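Local atomic coordinates of ribonucleoside-diphosphate reductase subunit beta (Streptococcus sanguinis, PDB entry 4N83), a protein that forms the dimanganese-binding beta subunit of a class Ib ribonucleotide reductase, which probably makes deoxyribonucleotides from ribonucleoside diphosphates. Residues L147-L160 and L217-Y229. Numbering follows the deposited sequence.
Sequences LEKKIASVFLETFL and LKEWMYDLLYTLY. With MN (manganese (II) ion), chain I; MN (manganese (II) ion), chain J.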
loop_
_atom_site.group_PDB
_atom_site.type_symbol
_atom_site.label_atom_id
_atom_site.label_comp_id
_atom_site.label_asym_id
_atom_site.label_seq_id
_atom_site.Cartn_x
_atom_site.Cartn_y
_atom_site.Cartn_z
ATOM N N LEU A 147 16.729 0.735 12.928
ATOM C CA LEU A 147 17.064 2.073 13.445
ATOM C C LEU A 147 17.904 2.781 12.389
ATOM O O LEU A 147 17.702 3.961 12.102
ATOM C CB LEU A 147 17.846 2.019 14.772
ATOM C CG LEU A 147 17.485 3.051 15.848
ATOM C CD1 LEU A 147 15.989 3.097 16.130
ATOM C CD2 LEU A 147 18.250 2.757 17.129
ATOM N N GLU A 148 18.852 2.035 11.823
ATOM C CA GLU A 148 19.678 2.502 10.712
ATOM C C GLU A 148 18.857 2.637 9.427
ATOM O O GLU A 148 19.108 3.528 8.613
ATOM C CB GLU A 148 20.845 1.532 10.483
ATOM C CG GLU A 148 21.818 1.438 11.653
ATOM C CD GLU A 148 22.778 0.268 11.536
ATOM O OE1 GLU A 148 23.026 -0.202 10.405
ATOM O OE2 GLU A 148 23.289 -0.183 12.582
ATOM N N LYS A 149 17.882 1.747 9.253
ATOM C CA LYS A 149 16.982 1.787 8.098
ATOM C C LYS A 149 16.016 2.971 8.165
ATOM O O LYS A 149 15.621 3.512 7.133
ATOM C CB LYS A 149 16.204 0.474 7.983
ATOM C CG LYS A 149 17.088 -0.721 7.663
ATOM C CD LYS A 149 16.314 -2.030 7.653
ATOM C CE LYS A 149 16.039 -2.529 9.061
ATOM N NZ LYS A 149 15.522 -3.926 9.070
ATOM N N LYS A 150 15.639 3.366 9.380
ATOM C CA LYS A 150 14.788 4.539 9.584
ATOM C C LYS A 150 15.536 5.844 9.302
ATOM O O LYS A 150 14.951 6.795 8.788
ATOM C CB LYS A 150 14.224 4.556 11.008
ATOM C CG LYS A 150 13.207 3.458 11.275
ATOM C CD LYS A 150 12.624 3.556 12.676
ATOM C CE LYS A 150 11.413 2.650 12.850
ATOM N NZ LYS A 150 11.756 1.204 12.762
ATOM N N ILE A 151 16.822 5.881 9.642
ATOM C CA ILE A 151 17.665 7.055 9.385
ATOM C C ILE A 151 17.888 7.261 7.884
ATOM O O ILE A 151 17.898 8.395 7.402
ATOM C CB ILE A 151 19.041 6.931 10.083
ATOM C CG1 ILE A 151 18.881 6.924 11.606
ATOM C CG2 ILE A 151 19.957 8.078 9.678
ATOM C CD1 ILE A 151 20.052 6.306 12.341
ATOM N N ALA A 152 18.074 6.159 7.158
ATOM C CA ALA A 152 18.349 6.205 5.720
ATOM C C ALA A 152 17.147 6.692 4.912
ATOM O O ALA A 152 17.306 7.462 3.965
ATOM C CB ALA A 152 18.793 4.837 5.225
ATOM N N SER A 153 15.953 6.237 5.286
ATOM C CA SER A 153 14.720 6.641 4.607
ATOM C C SER A 153 14.383 8.111 4.871
ATOM O O SER A 153 13.835 8.791 4.001
ATOM C CB SER A 153 13.551 5.754 5.041
ATOM O OG SER A 153 12.417 5.970 4.218
ATOM N N VAL A 154 14.706 8.592 6.071
ATOM C CA VAL A 154 14.511 10.001 6.418
ATOM C C VAL A 154 15.520 10.877 5.670
ATOM O O VAL A 154 15.140 11.893 5.091
ATOM C CB VAL A 154 14.608 10.242 7.943
ATOM C CG1 VAL A 154 14.623 11.732 8.265
ATOM C CG2 VAL A 154 13.446 9.565 8.659
ATOM N N PHE A 155 16.794 10.484 5.681
ATOM C CA PHE A 155 17.814 11.188 4.894
ATOM C C PHE A 155 17.457 11.189 3.412
ATOM O O PHE A 155 17.644 12.194 2.726
ATOM C CB PHE A 155 19.202 10.550 5.054
ATOM C CG PHE A 155 19.948 10.967 6.296
ATOM C CD1 PHE A 155 19.926 12.285 6.751
ATOM C CD2 PHE A 155 20.723 10.041 6.984
ATOM C CE1 PHE A 155 20.631 12.653 7.885
ATOM C CE2 PHE A 155 21.433 10.408 8.113
ATOM C CZ PHE A 155 21.385 11.714 8.567
ATOM N N LEU A 156 16.958 10.057 2.925
ATOM C CA LEU A 156 16.624 9.902 1.512
ATOM C C LEU A 156 15.610 10.948 1.066
ATOM O O LEU A 156 15.920 11.812 0.247
ATOM C CB LEU A 156 16.086 8.490 1.239
ATOM C CG LEU A 156 15.589 8.158 -0.172
ATOM C CD1 LEU A 156 16.620 8.531 -1.225
ATOM C CD2 LEU A 156 15.235 6.681 -0.266
ATOM N N GLU A 157 14.414 10.888 1.642
ATOM C CA GLU A 157 13.270 11.649 1.138
ATOM C C GLU A 157 13.067 13.031 1.772
ATOM O O GLU A 157 12.374 13.869 1.195
ATOM C CB GLU A 157 12.004 10.806 1.278
ATOM C CG GLU A 157 12.094 9.492 0.520
ATOM C CD GLU A 157 10.819 8.683 0.594
ATOM O OE1 GLU A 157 10.425 8.294 1.714
ATOM O OE2 GLU A 157 10.214 8.437 -0.468
ATOM N N THR A 158 13.668 13.269 2.939
ATOM C CA THR A 158 13.547 14.563 3.627
ATOM C C THR A 158 14.695 15.526 3.294
ATOM O O THR A 158 14.563 16.734 3.495
ATOM C CB THR A 158 13.495 14.390 5.163
ATOM O OG1 THR A 158 12.779 13.194 5.497
ATOM C CG2 THR A 158 12.820 15.587 5.829
ATOM N N PHE A 159 15.807 14.995 2.781
ATOM C CA PHE A 159 17.036 15.777 2.599
ATOM C C PHE A 159 17.564 15.737 1.158
ATOM O O PHE A 159 17.571 16.763 0.475
ATOM C CB PHE A 159 18.094 15.313 3.621
ATOM C CG PHE A 159 19.519 15.411 3.140
ATOM C CD1 PHE A 159 20.087 16.641 2.831
ATOM C CD2 PHE A 159 20.301 14.268 3.019
ATOM C CE1 PHE A 159 21.398 16.726 2.393
ATOM C CE2 PHE A 159 21.613 14.349 2.584
ATOM C CZ PHE A 159 22.162 15.579 2.271
ATOM N N LEU A 160 17.995 14.564 0.700
ATOM C CA LEU A 160 18.660 14.442 -0.608
ATOM C C LEU A 160 17.697 14.269 -1.792
ATOM O O LEU A 160 18.132 14.230 -2.945
ATOM C CB LEU A 160 19.715 13.326 -0.582
ATOM C CG LEU A 160 19.282 11.879 -0.308
ATOM C CD1 LEU A 160 18.885 11.155 -1.589
ATOM C CD2 LEU A 160 20.390 11.122 0.411
ATOM N N LEU A 217 25.465 5.021 17.323
ATOM C CA LEU A 217 24.501 5.239 16.244
ATOM C C LEU A 217 24.610 6.655 15.683
ATOM O O LEU A 217 24.565 6.849 14.467
ATOM C CB LEU A 217 23.073 4.981 16.734
ATOM C CG LEU A 217 21.982 4.938 15.660
ATOM C CD1 LEU A 217 22.103 3.681 14.811
ATOM C CD2 LEU A 217 20.608 5.025 16.308
ATOM N N LYS A 218 24.746 7.637 16.575
ATOM C CA LYS A 218 24.965 9.030 16.173
ATOM C C LYS A 218 26.257 9.179 15.370
ATOM O O LYS A 218 26.325 9.988 14.447
ATOM C CB LYS A 218 24.994 9.954 17.396
ATOM C CG LYS A 218 23.629 10.181 18.031
ATOM C CD LYS A 218 23.730 10.889 19.374
ATOM C CE LYS A 218 24.170 12.337 19.225
ATOM N NZ LYS A 218 24.137 13.062 20.525
ATOM N N GLU A 219 27.273 8.392 15.722
ATOM C CA GLU A 219 28.523 8.356 14.962
ATOM C C GLU A 219 28.289 7.768 13.568
ATOM O O GLU A 219 28.787 8.301 12.575
ATOM C CB GLU A 219 29.589 7.544 15.707
ATOM C CG GLU A 219 30.996 7.695 15.146
ATOM C CD GLU A 219 32.028 6.871 15.896
ATOM O OE1 GLU A 219 31.653 6.126 16.826
ATOM O OE2 GLU A 219 33.224 6.970 15.552
ATOM N N TRP A 220 27.527 6.678 13.502
ATOM C CA TRP A 220 27.163 6.054 12.226
ATOM C C TRP A 220 26.201 6.935 11.420
ATOM O O TRP A 220 26.152 6.851 10.191
ATOM C CB TRP A 220 26.538 4.673 12.467
ATOM C CG TRP A 220 26.373 3.849 11.219
ATOM C CD1 TRP A 220 27.290 2.999 10.669
ATOM C CD2 TRP A 220 25.220 3.797 10.371
ATOM N NE1 TRP A 220 26.780 2.423 9.530
ATOM C CE2 TRP A 220 25.512 2.895 9.324
ATOM C CE3 TRP A 220 23.969 4.426 10.393
ATOM C CZ2 TRP A 220 24.596 2.607 8.309
ATOM C CZ3 TRP A 220 23.060 4.139 9.384
ATOM C CH2 TRP A 220 23.379 3.238 8.355
ATOM N N MET A 221 25.444 7.776 12.121
ATOM C CA MET A 221 24.473 8.672 11.496
ATOM C C MET A 221 25.150 9.791 10.704
ATOM O O MET A 221 24.891 9.955 9.510
ATOM C CB MET A 221 23.554 9.264 12.569
ATOM C CG MET A 221 22.445 10.159 12.043
ATOM S SD MET A 221 21.149 10.425 13.268
ATOM C CE MET A 221 20.254 11.771 12.500
ATOM N N TYR A 222 26.012 10.555 11.371
ATOM C CA TYR A 222 26.706 11.675 10.727
ATOM C C TYR A 222 27.738 11.210 9.696
ATOM O O TYR A 222 27.980 11.905 8.710
ATOM C CB TYR A 222 27.356 12.594 11.768
ATOM C CG TYR A 222 26.353 13.407 12.563
ATOM C CD1 TYR A 222 25.669 14.471 11.976
ATOM C CD2 TYR A 222 26.087 13.116 13.898
ATOM C CE1 TYR A 222 24.749 15.217 12.697
ATOM C CE2 TYR A 222 25.170 13.856 14.627
ATOM C CZ TYR A 222 24.505 14.905 14.023
ATOM O OH TYR A 222 23.594 15.640 14.746
ATOM N N ASP A 223 28.336 10.040 9.920
ATOM C CA ASP A 223 29.213 9.413 8.920
ATOM C C ASP A 223 28.455 9.154 7.618
ATOM O O ASP A 223 28.985 9.382 6.529
ATOM C CB ASP A 223 29.799 8.094 9.444
ATOM C CG ASP A 223 30.987 8.301 10.370
ATOM O OD1 ASP A 223 31.798 7.361 10.506
ATOM O OD2 ASP A 223 31.113 9.395 10.964
ATOM N N LEU A 224 27.219 8.677 7.741
ATOM C CA LEU A 224 26.348 8.459 6.587
ATOM C C LEU A 224 25.855 9.788 6.008
ATOM O O LEU A 224 25.627 9.897 4.803
ATOM C CB LEU A 224 25.152 7.584 6.977
ATOM C CG LEU A 224 24.317 7.002 5.831
ATOM C CD1 LEU A 224 25.074 5.895 5.113
ATOM C CD2 LEU A 224 22.985 6.482 6.350
ATOM N N LEU A 225 25.691 10.790 6.870
ATOM C CA LEU A 225 25.232 12.114 6.447
ATOM C C LEU A 225 26.258 12.789 5.535
ATOM O O LEU A 225 25.917 13.231 4.437
ATOM C CB LEU A 225 24.939 12.999 7.670
ATOM C CG LEU A 225 23.971 14.177 7.475
ATOM C CD1 LEU A 225 23.451 14.672 8.818
ATOM C CD2 LEU A 225 24.605 15.326 6.699
ATOM N N TYR A 226 27.508 12.856 5.989
ATOM C CA TYR A 226 28.579 13.508 5.224
ATOM C C TYR A 226 28.911 12.786 3.913
ATOM O O TYR A 226 29.238 13.434 2.918
ATOM C CB TYR A 226 29.848 13.659 6.077
ATOM C CG TYR A 226 29.831 14.855 7.008
ATOM C CD1 TYR A 226 30.047 16.143 6.523
ATOM C CD2 TYR A 226 29.606 14.701 8.375
ATOM C CE1 TYR A 226 30.036 17.240 7.368
ATOM C CE2 TYR A 226 29.594 15.792 9.228
ATOM C CZ TYR A 226 29.808 17.059 8.721
ATOM O OH TYR A 226 29.797 18.146 9.563
ATOM N N THR A 227 28.829 11.455 3.915
ATOM C CA THR A 227 29.101 10.657 2.714
ATOM C C THR A 227 28.042 10.887 1.635
ATOM O O THR A 227 28.372 11.017 0.453
ATOM C CB THR A 227 29.162 9.147 3.028
ATOM O OG1 THR A 227 30.064 8.914 4.116
ATOM C CG2 THR A 227 29.629 8.355 1.808
ATOM N N LEU A 228 26.776 10.925 2.050
ATOM C CA LEU A 228 25.660 11.200 1.140
ATOM C C LEU A 228 25.669 12.650 0.662
ATOM O O LEU A 228 25.276 12.932 -0.468
ATOM C CB LEU A 228 24.319 10.889 1.814
ATOM C CG LEU A 228 24.020 9.407 2.057
ATOM C CD1 LEU A 228 22.867 9.250 3.038
ATOM C CD2 LEU A 228 23.716 8.690 0.750
ATOM N N TYR A 229 26.112 13.558 1.529
ATOM C CA TYR A 229 26.236 14.976 1.185
ATOM C C TYR A 229 27.353 15.214 0.166
ATOM O O TYR A 229 27.183 15.992 -0.775
ATOM C CB TYR A 229 26.486 15.809 2.448
ATOM C CG TYR A 229 26.766 17.274 2.186
ATOM C CD1 TYR A 229 25.790 18.104 1.640
ATOM C CD2 TYR A 229 28.005 17.833 2.493
ATOM C CE1 TYR A 229 26.043 19.446 1.401
ATOM C CE2 TYR A 229 28.267 19.172 2.259
ATOM C CZ TYR A 229 27.283 19.974 1.713
ATOM O OH TYR A 229 27.543 21.303 1.480
HETATM MN MN MN I . 8.613 8.031 2.442
HETATM MN MN MN J . 8.646 9.197 -2.145
#
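The carbonyl oxygen of V154 is gripped twice by T158. It accepts the backbone N-H and also the hydroxyl, with OG1 2.7 Å from V154 O. The hydroxyl lies in the carbonyl plane, on a lone pair. The preceding residue, E157, bridges the two manganese ions. Its OE1 is 2.0 Å from the manganese of chain I, and its OE2 is 2.4 Å from the manganese of chain J. D66, E97 and E191 are among the other ligands. The helix widens to a pi-type turn at 156-160, where L160 N hydrogen-bonds to F155 O.

The face of 147-160 that meets 217-229 is mainly apolar. F155 is a knob in a hole formed by M221, L224, L225 and L228. Its CG lies anti to the carbonyl carbon (chi1 -82°), and the ring reaches across to the partner helix. CE1 lies 3.6 Å from L225 CD1, and the two side chains cross at about a right angle. CZ lies 4.0 Å from M221 CG, while L224 CD2 sits at the ring edge. Further along, F159 turns a ring edge to the backbone of Y229, and L160 CD2 meets L228 CD1 at 4.1 Å. At the other end, E148 lies across the W220 ring. Its CG is 4.0 Å from the centroid of the six-membered ring, over the face, in a CH-pi contact. L217 packs against L147 and I151.

The two helix segments run the same way, 30° apart, with axes 11.0 Å apart at closest approach. Helix 178-206 packs on L147 and I151. Helix 128-143 touches W220 and L224, and helix 246-263 touches F159 and M221. Helix 148-160 thus lies between the dimanganese site of this ferritin-like helical bundle and helix 211-240.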